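Local coordinates for 5' nucleotidase family protein (Staphylococcus aureus subsp. aureus, PDB 4Q7F), which belongs to the 5'-nucleotidase family, pairing a calcineurin-like phosphoesterase domain that holds two metal ions with a C-terminal domain that contributes to the ligand pocket, at residues A[401-413]-A[424-437]. Sequence-based numbering, arbitrary orientation.
Sequences KEAIERSAEYFDV and FLEPKPQHFNYDIY. With 3D1 ((2R,3S,5R)-5-(6-amino-9H-purin-9-yl)-tetrahydro-2-(hydroxymethyl)furan-3-ol), chain D.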
loop_
_atom_site.group_PDB
_atom_site.type_symbol
_atom_site.label_atom_id
_atom_site.label_comp_id
_atom_site.label_asym_id
_atom_site.label_seq_id
_atom_site.Cartn_x
_atom_site.Cartn_y
_atom_site.Cartn_z
ATOM N N LYS A 401 -23.195 13.059 4.589
ATOM C CA LYS A 401 -23.855 11.827 5.000
ATOM C C LYS A 401 -23.402 10.647 4.151
ATOM O O LYS A 401 -23.293 9.553 4.664
ATOM C CB LYS A 401 -25.375 11.949 4.950
ATOM C CG LYS A 401 -26.090 10.669 5.353
ATOM C CD LYS A 401 -27.587 10.916 5.488
ATOM C CE LYS A 401 -28.337 9.656 5.864
ATOM N NZ LYS A 401 -28.339 8.649 4.777
ATOM N N GLU A 402 -23.202 10.853 2.855
ATOM C CA GLU A 402 -22.753 9.780 1.971
ATOM C C GLU A 402 -21.386 9.255 2.396
ATOM O O GLU A 402 -21.099 8.069 2.285
ATOM C CB GLU A 402 -22.642 10.266 0.521
ATOM C CG GLU A 402 -23.962 10.484 -0.150
ATOM C CD GLU A 402 -23.806 10.941 -1.589
ATOM O OE1 GLU A 402 -22.694 10.839 -2.150
ATOM O OE2 GLU A 402 -24.802 11.415 -2.140
ATOM N N ALA A 403 -20.534 10.159 2.856
ATOM C CA ALA A 403 -19.203 9.770 3.303
ATOM C C ALA A 403 -19.343 8.974 4.607
ATOM O O ALA A 403 -18.747 7.947 4.745
ATOM C CB ALA A 403 -18.331 10.990 3.518
ATOM N N ILE A 404 -20.201 9.411 5.531
ATOM C CA ILE A 404 -20.332 8.665 6.797
ATOM C C ILE A 404 -20.981 7.304 6.506
ATOM O O ILE A 404 -20.665 6.333 7.163
ATOM C CB ILE A 404 -21.088 9.451 7.892
ATOM C CG1 ILE A 404 -20.359 10.758 8.206
ATOM C CG2 ILE A 404 -21.151 8.648 9.176
ATOM C CD1 ILE A 404 -21.122 11.723 9.103
ATOM N N GLU A 405 -21.874 7.230 5.517
ATOM C CA GLU A 405 -22.496 5.950 5.168
ATOM C C GLU A 405 -21.424 4.994 4.572
ATOM O O GLU A 405 -21.479 3.780 4.762
ATOM C CB GLU A 405 -23.634 6.159 4.175
ATOM C CG GLU A 405 -24.866 6.875 4.734
ATOM C CD GLU A 405 -25.718 6.021 5.659
ATOM O OE1 GLU A 405 -25.323 4.885 5.942
ATOM O OE2 GLU A 405 -26.818 6.481 6.134
ATOM N N ARG A 406 -20.445 5.548 3.875
ATOM C CA ARG A 406 -19.385 4.706 3.278
ATOM C C ARG A 406 -18.595 4.065 4.425
ATOM O O ARG A 406 -18.437 2.848 4.452
ATOM C CB ARG A 406 -18.503 5.489 2.342
ATOM C CG ARG A 406 -17.192 4.779 1.935
ATOM C CD ARG A 406 -17.374 3.378 1.366
ATOM N NE ARG A 406 -16.065 2.769 1.074
ATOM C CZ ARG A 406 -15.844 1.464 0.940
ATOM N NH1 ARG A 406 -16.846 0.580 1.062
ATOM N NH2 ARG A 406 -14.612 1.036 0.687
ATOM N N SER A 407 -18.154 4.879 5.384
ATOM C CA SER A 407 -17.460 4.384 6.560
ATOM C C SER A 407 -18.315 3.355 7.300
ATOM O O SER A 407 -17.789 2.355 7.710
ATOM C CB SER A 407 -17.095 5.526 7.519
ATOM O OG SER A 407 -16.307 6.505 6.862
ATOM N N ALA A 408 -19.624 3.621 7.496
ATOM C CA ALA A 408 -20.531 2.705 8.200
ATOM C C ALA A 408 -20.640 1.309 7.556
ATOM O O ALA A 408 -21.088 0.347 8.214
ATOM C CB ALA A 408 -21.945 3.348 8.389
ATOM N N GLU A 409 -20.249 1.195 6.290
ATOM C CA GLU A 409 -20.216 -0.091 5.569
ATOM C C GLU A 409 -19.164 -1.032 6.161
ATOM O O GLU A 409 -19.183 -2.231 5.906
ATOM C CB GLU A 409 -19.893 0.105 4.088
ATOM C CG GLU A 409 -20.959 0.850 3.313
ATOM C CD GLU A 409 -20.555 1.114 1.883
ATOM O OE1 GLU A 409 -19.560 0.483 1.402
ATOM O OE2 GLU A 409 -21.205 1.961 1.240
ATOM N N TYR A 410 -18.238 -0.457 6.925
ATOM C CA TYR A 410 -17.184 -1.196 7.616
ATOM C C TYR A 410 -17.738 -2.203 8.606
ATOM O O TYR A 410 -17.091 -3.171 8.904
ATOM C CB TYR A 410 -16.307 -0.207 8.398
ATOM C CG TYR A 410 -15.213 -0.828 9.208
ATOM C CD1 TYR A 410 -14.090 -1.366 8.587
ATOM C CD2 TYR A 410 -15.262 -0.848 10.593
ATOM C CE1 TYR A 410 -13.062 -1.910 9.317
ATOM C CE2 TYR A 410 -14.236 -1.405 11.326
ATOM C CZ TYR A 410 -13.145 -1.937 10.682
ATOM O OH TYR A 410 -12.130 -2.476 11.423
ATOM N N PHE A 411 -18.938 -1.961 9.125
ATOM C CA PHE A 411 -19.521 -2.830 10.116
ATOM C C PHE A 411 -20.553 -3.803 9.558
ATOM O O PHE A 411 -21.139 -3.590 8.495
ATOM C CB PHE A 411 -20.223 -2.011 11.218
ATOM C CG PHE A 411 -19.316 -1.073 11.966
ATOM C CD1 PHE A 411 -18.448 -1.547 12.930
ATOM C CD2 PHE A 411 -19.364 0.286 11.730
ATOM C CE1 PHE A 411 -17.615 -0.683 13.621
ATOM C CE2 PHE A 411 -18.537 1.154 12.413
ATOM C CZ PHE A 411 -17.661 0.672 13.358
ATOM N N ASP A 412 -20.733 -4.894 10.302
ATOM C CA ASP A 412 -21.750 -5.885 10.018
ATOM C C ASP A 412 -22.150 -6.446 11.377
ATOM O O ASP A 412 -21.594 -6.056 12.393
ATOM C CB ASP A 412 -21.245 -6.983 9.086
ATOM C CG ASP A 412 -22.356 -7.917 8.637
ATOM O OD1 ASP A 412 -23.562 -7.551 8.780
ATOM O OD2 ASP A 412 -22.038 -9.025 8.156
ATOM N N VAL A 413 -23.146 -7.312 11.407
ATOM C CA VAL A 413 -23.581 -7.925 12.647
ATOM C C VAL A 413 -23.332 -9.430 12.571
ATOM O O VAL A 413 -23.744 -10.079 11.623
ATOM C CB VAL A 413 -25.084 -7.666 12.907
ATOM C CG1 VAL A 413 -25.580 -8.456 14.114
ATOM C CG2 VAL A 413 -25.336 -6.176 13.084
ATOM N N PHE A 424 -14.540 -5.841 4.202
ATOM C CA PHE A 424 -13.378 -5.078 4.651
ATOM C C PHE A 424 -12.253 -5.926 5.214
ATOM O O PHE A 424 -11.247 -5.380 5.661
ATOM C CB PHE A 424 -13.827 -4.045 5.697
ATOM C CG PHE A 424 -14.497 -2.847 5.110
ATOM C CD1 PHE A 424 -15.768 -2.936 4.561
ATOM C CD2 PHE A 424 -13.858 -1.618 5.117
ATOM C CE1 PHE A 424 -16.390 -1.824 4.030
ATOM C CE2 PHE A 424 -14.479 -0.494 4.603
ATOM C CZ PHE A 424 -15.746 -0.597 4.050
ATOM N N LEU A 425 -12.442 -7.247 5.203
ATOM C CA LEU A 425 -11.451 -8.208 5.693
ATOM C C LEU A 425 -10.913 -9.139 4.599
ATOM O O LEU A 425 -9.762 -9.529 4.653
ATOM C CB LEU A 425 -12.064 -9.072 6.796
ATOM C CG LEU A 425 -12.536 -8.351 8.062
ATOM C CD1 LEU A 425 -13.279 -9.320 8.974
ATOM C CD2 LEU A 425 -11.347 -7.726 8.776
ATOM N N GLU A 426 -11.757 -9.501 3.629
ATOM C CA GLU A 426 -11.373 -10.427 2.558
ATOM C C GLU A 426 -11.393 -9.758 1.183
ATOM O O GLU A 426 -12.207 -8.874 0.939
ATOM C CB GLU A 426 -12.317 -11.639 2.518
ATOM C CG GLU A 426 -12.405 -12.452 3.808
ATOM C CD GLU A 426 -11.097 -13.098 4.237
ATOM O OE1 GLU A 426 -10.245 -13.425 3.372
ATOM O OE2 GLU A 426 -10.931 -13.311 5.456
ATOM N N PRO A 427 -10.483 -10.172 0.280
ATOM C CA PRO A 427 -9.449 -11.187 0.512
ATOM C C PRO A 427 -8.423 -10.744 1.564
ATOM O O PRO A 427 -7.806 -11.585 2.206
ATOM C CB PRO A 427 -8.795 -11.361 -0.865
ATOM C CG PRO A 427 -9.210 -10.179 -1.671
ATOM C CD PRO A 427 -10.542 -9.754 -1.130
ATOM N N LYS A 428 -8.258 -9.433 1.737
ATOM C CA LYS A 428 -7.353 -8.891 2.755
ATOM C C LYS A 428 -7.943 -7.666 3.481
ATOM O O LYS A 428 -8.834 -6.988 2.957
ATOM C CB LYS A 428 -5.980 -8.587 2.174
ATOM C CG LYS A 428 -5.170 -9.844 1.884
ATOM C CD LYS A 428 -3.690 -9.527 1.793
ATOM C CE LYS A 428 -3.044 -9.300 3.156
ATOM N NZ LYS A 428 -2.783 -10.583 3.874
ATOM N N PRO A 429 -7.442 -7.388 4.699
ATOM C CA PRO A 429 -7.995 -6.304 5.511
ATOM C C PRO A 429 -7.858 -4.894 4.910
ATOM O O PRO A 429 -6.836 -4.559 4.349
ATOM C CB PRO A 429 -7.203 -6.418 6.824
ATOM C CG PRO A 429 -5.914 -7.041 6.433
ATOM C CD PRO A 429 -6.263 -8.007 5.341
ATOM N N GLN A 430 -8.914 -4.099 5.054
ATOM C CA GLN A 430 -8.954 -2.715 4.586
ATOM C C GLN A 430 -9.506 -1.815 5.697
ATOM O O GLN A 430 -10.423 -1.007 5.454
ATOM C CB GLN A 430 -9.856 -2.612 3.354
ATOM C CG GLN A 430 -9.344 -3.356 2.138
ATOM C CD GLN A 430 -10.323 -3.314 0.971
ATOM O OE1 GLN A 430 -11.549 -3.299 1.153
ATOM N NE2 GLN A 430 -9.785 -3.310 -0.234
ATOM N N HIS A 431 -8.958 -1.954 6.906
ATOM C CA HIS A 431 -9.424 -1.167 8.053
ATOM C C HIS A 431 -9.158 0.316 7.846
ATOM O O HIS A 431 -9.851 1.169 8.412
ATOM C CB HIS A 431 -8.762 -1.608 9.362
ATOM C CG HIS A 431 -8.896 -3.068 9.653
ATOM N ND1 HIS A 431 -10.054 -3.627 10.149
ATOM C CD2 HIS A 431 -8.009 -4.085 9.530
ATOM C CE1 HIS A 431 -9.879 -4.925 10.308
ATOM N NE2 HIS A 431 -8.646 -5.227 9.940
ATOM N N PHE A 432 -8.134 0.604 7.059
ATOM C CA PHE A 432 -7.769 1.966 6.738
ATOM C C PHE A 432 -8.824 2.690 5.877
ATOM O O PHE A 432 -8.675 3.867 5.586
ATOM C CB PHE A 432 -6.396 2.011 6.063
ATOM C CG PHE A 432 -6.226 1.030 4.926
ATOM C CD1 PHE A 432 -6.915 1.186 3.733
ATOM C CD2 PHE A 432 -5.315 -0.026 5.035
ATOM C CE1 PHE A 432 -6.748 0.293 2.686
ATOM C CE2 PHE A 432 -5.129 -0.918 3.982
ATOM C CZ PHE A 432 -5.846 -0.754 2.800
ATOM N N ASN A 433 -9.874 1.975 5.479
ATOM C CA ASN A 433 -10.963 2.562 4.718
ATOM C C ASN A 433 -12.148 2.920 5.596
ATOM O O ASN A 433 -13.192 3.241 5.077
ATOM C CB ASN A 433 -11.393 1.685 3.542
ATOM C CG ASN A 433 -10.429 1.768 2.377
ATOM O OD1 ASN A 433 -9.591 2.672 2.307
ATOM N ND2 ASN A 433 -10.539 0.828 1.456
ATOM N N TYR A 434 -11.976 2.824 6.916
ATOM C CA TYR A 434 -12.985 3.254 7.870
ATOM C C TYR A 434 -12.552 4.570 8.489
ATOM O O TYR A 434 -11.460 4.670 9.032
ATOM C CB TYR A 434 -13.170 2.232 8.989
ATOM C CG TYR A 434 -14.116 2.728 10.086
ATOM C CD1 TYR A 434 -15.465 2.885 9.846
ATOM C CD2 TYR A 434 -13.643 3.003 11.362
ATOM C CE1 TYR A 434 -16.310 3.336 10.836
ATOM C CE2 TYR A 434 -14.479 3.431 12.367
ATOM C CZ TYR A 434 -15.811 3.605 12.103
ATOM O OH TYR A 434 -16.628 4.004 13.139
ATOM N N ASP A 435 -13.423 5.565 8.474
ATOM C CA ASP A 435 -13.057 6.872 9.043
ATOM C C ASP A 435 -13.861 7.178 10.254
ATOM O O ASP A 435 -15.060 6.805 10.355
ATOM C CB ASP A 435 -13.228 8.011 8.026
ATOM C CG ASP A 435 -12.153 8.033 6.949
ATOM O OD1 ASP A 435 -11.032 7.556 7.196
ATOM O OD2 ASP A 435 -12.409 8.597 5.850
ATOM N N ILE A 436 -13.179 7.842 11.188
ATOM C CA ILE A 436 -13.793 8.366 12.392
ATOM C C ILE A 436 -13.877 9.878 12.195
ATOM O O ILE A 436 -12.883 10.530 11.868
ATOM C CB ILE A 436 -12.988 8.055 13.676
ATOM C CG1 ILE A 436 -12.853 6.545 13.907
ATOM C CG2 ILE A 436 -13.646 8.715 14.874
ATOM C CD1 ILE A 436 -11.688 5.884 13.203
ATOM N N TYR A 437 -15.065 10.445 12.410
ATOM C CA TYR A 437 -15.291 11.863 12.165
ATOM C C TYR A 437 -15.356 12.710 13.421
ATOM O O TYR A 437 -15.819 12.274 14.467
ATOM C CB TYR A 437 -16.610 12.058 11.385
ATOM C CG TYR A 437 -16.631 11.352 10.049
ATOM C CD1 TYR A 437 -16.865 9.985 9.967
ATOM C CD2 TYR A 437 -16.470 12.068 8.857
ATOM C CE1 TYR A 437 -16.889 9.330 8.743
ATOM C CE2 TYR A 437 -16.474 11.422 7.634
ATOM C CZ TYR A 437 -16.683 10.060 7.587
ATOM O OH TYR A 437 -16.714 9.451 6.385
HETATM O "O5'" 3D1 D . -5.390 0.127 -2.683
HETATM C "C5'" 3D1 D . -5.037 1.202 -1.818
HETATM C "C4'" 3D1 D . -3.527 1.339 -1.723
HETATM O "O4'" 3D1 D . -3.274 2.577 -1.075
HETATM C "C1'" 3D1 D . -2.709 2.389 0.226
HETATM N N9 3D1 D . -3.353 3.334 1.180
HETATM C C4 3D1 D . -2.923 4.580 1.324
HETATM N N3 3D1 D . -1.926 5.294 0.755
HETATM C C2 3D1 D . -1.719 6.577 1.106
HETATM N N1 3D1 D . -2.489 7.223 2.024
HETATM C C6 3D1 D . -3.518 6.622 2.663
HETATM N N6 3D1 D . -4.265 7.307 3.572
HETATM C C5 3D1 D . -3.807 5.214 2.317
HETATM N N7 3D1 D . -4.694 4.270 2.695
HETATM C C8 3D1 D . -4.423 3.139 1.995
HETATM C "C2'" 3D1 D . -2.838 0.906 0.546
HETATM C "C3'" 3D1 D . -2.822 0.309 -0.849
HETATM O "O3'" 3D1 D . -1.448 0.164 -1.268
#
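Y410, in the type I beta turn A408 to F411, sinks its ring among F424, H431 and Y434, and with F411 these residues form an aromatic cluster in the C-terminal domain of this 5'-nucleotidase family protein. It is a worked example of a turn and a loop joined by rings set at different angles. Followed outward, Y410 begins with CB against Y434 CD1, and with CG anti to the backbone N (chi1 178°) the ring runs over Y434 as an offset stack, planes 24° apart. CD2 rides over the Y434 face, while the Y410 edge is turned to the F424 face in an offset edge-to-face pair, CD1 lying 3.5 Å from F424 CD2. At the tip, OH reaches H431 ND1 in a 2.7 Å hydrogen bond near the planes of both rings, which would limit rotation of the imidazole. Behind the side chain, Y410 CA lies 3.7 Å from the centroid of the F424 ring, over its face, a CH-pi contact. F411 turns its edge to the face of Y434, whose hydroxyl bonds to R337 O. Three residues before Y410, S407 OG is hydrogen-bonded to Y437 OH (3.0 Å) and to Y485 OH, and accepts a weak bond from D435 N. F432, in the 3-10 segment 431-433, belongs to the 3D1 pocket and lays a ring face over the ligand, CD1 3.6 Å from C8. On the helix, I404 CG1 makes a CH-pi contact with Y437, 3.7 Å from the ring centroid and 10° off the ring normal.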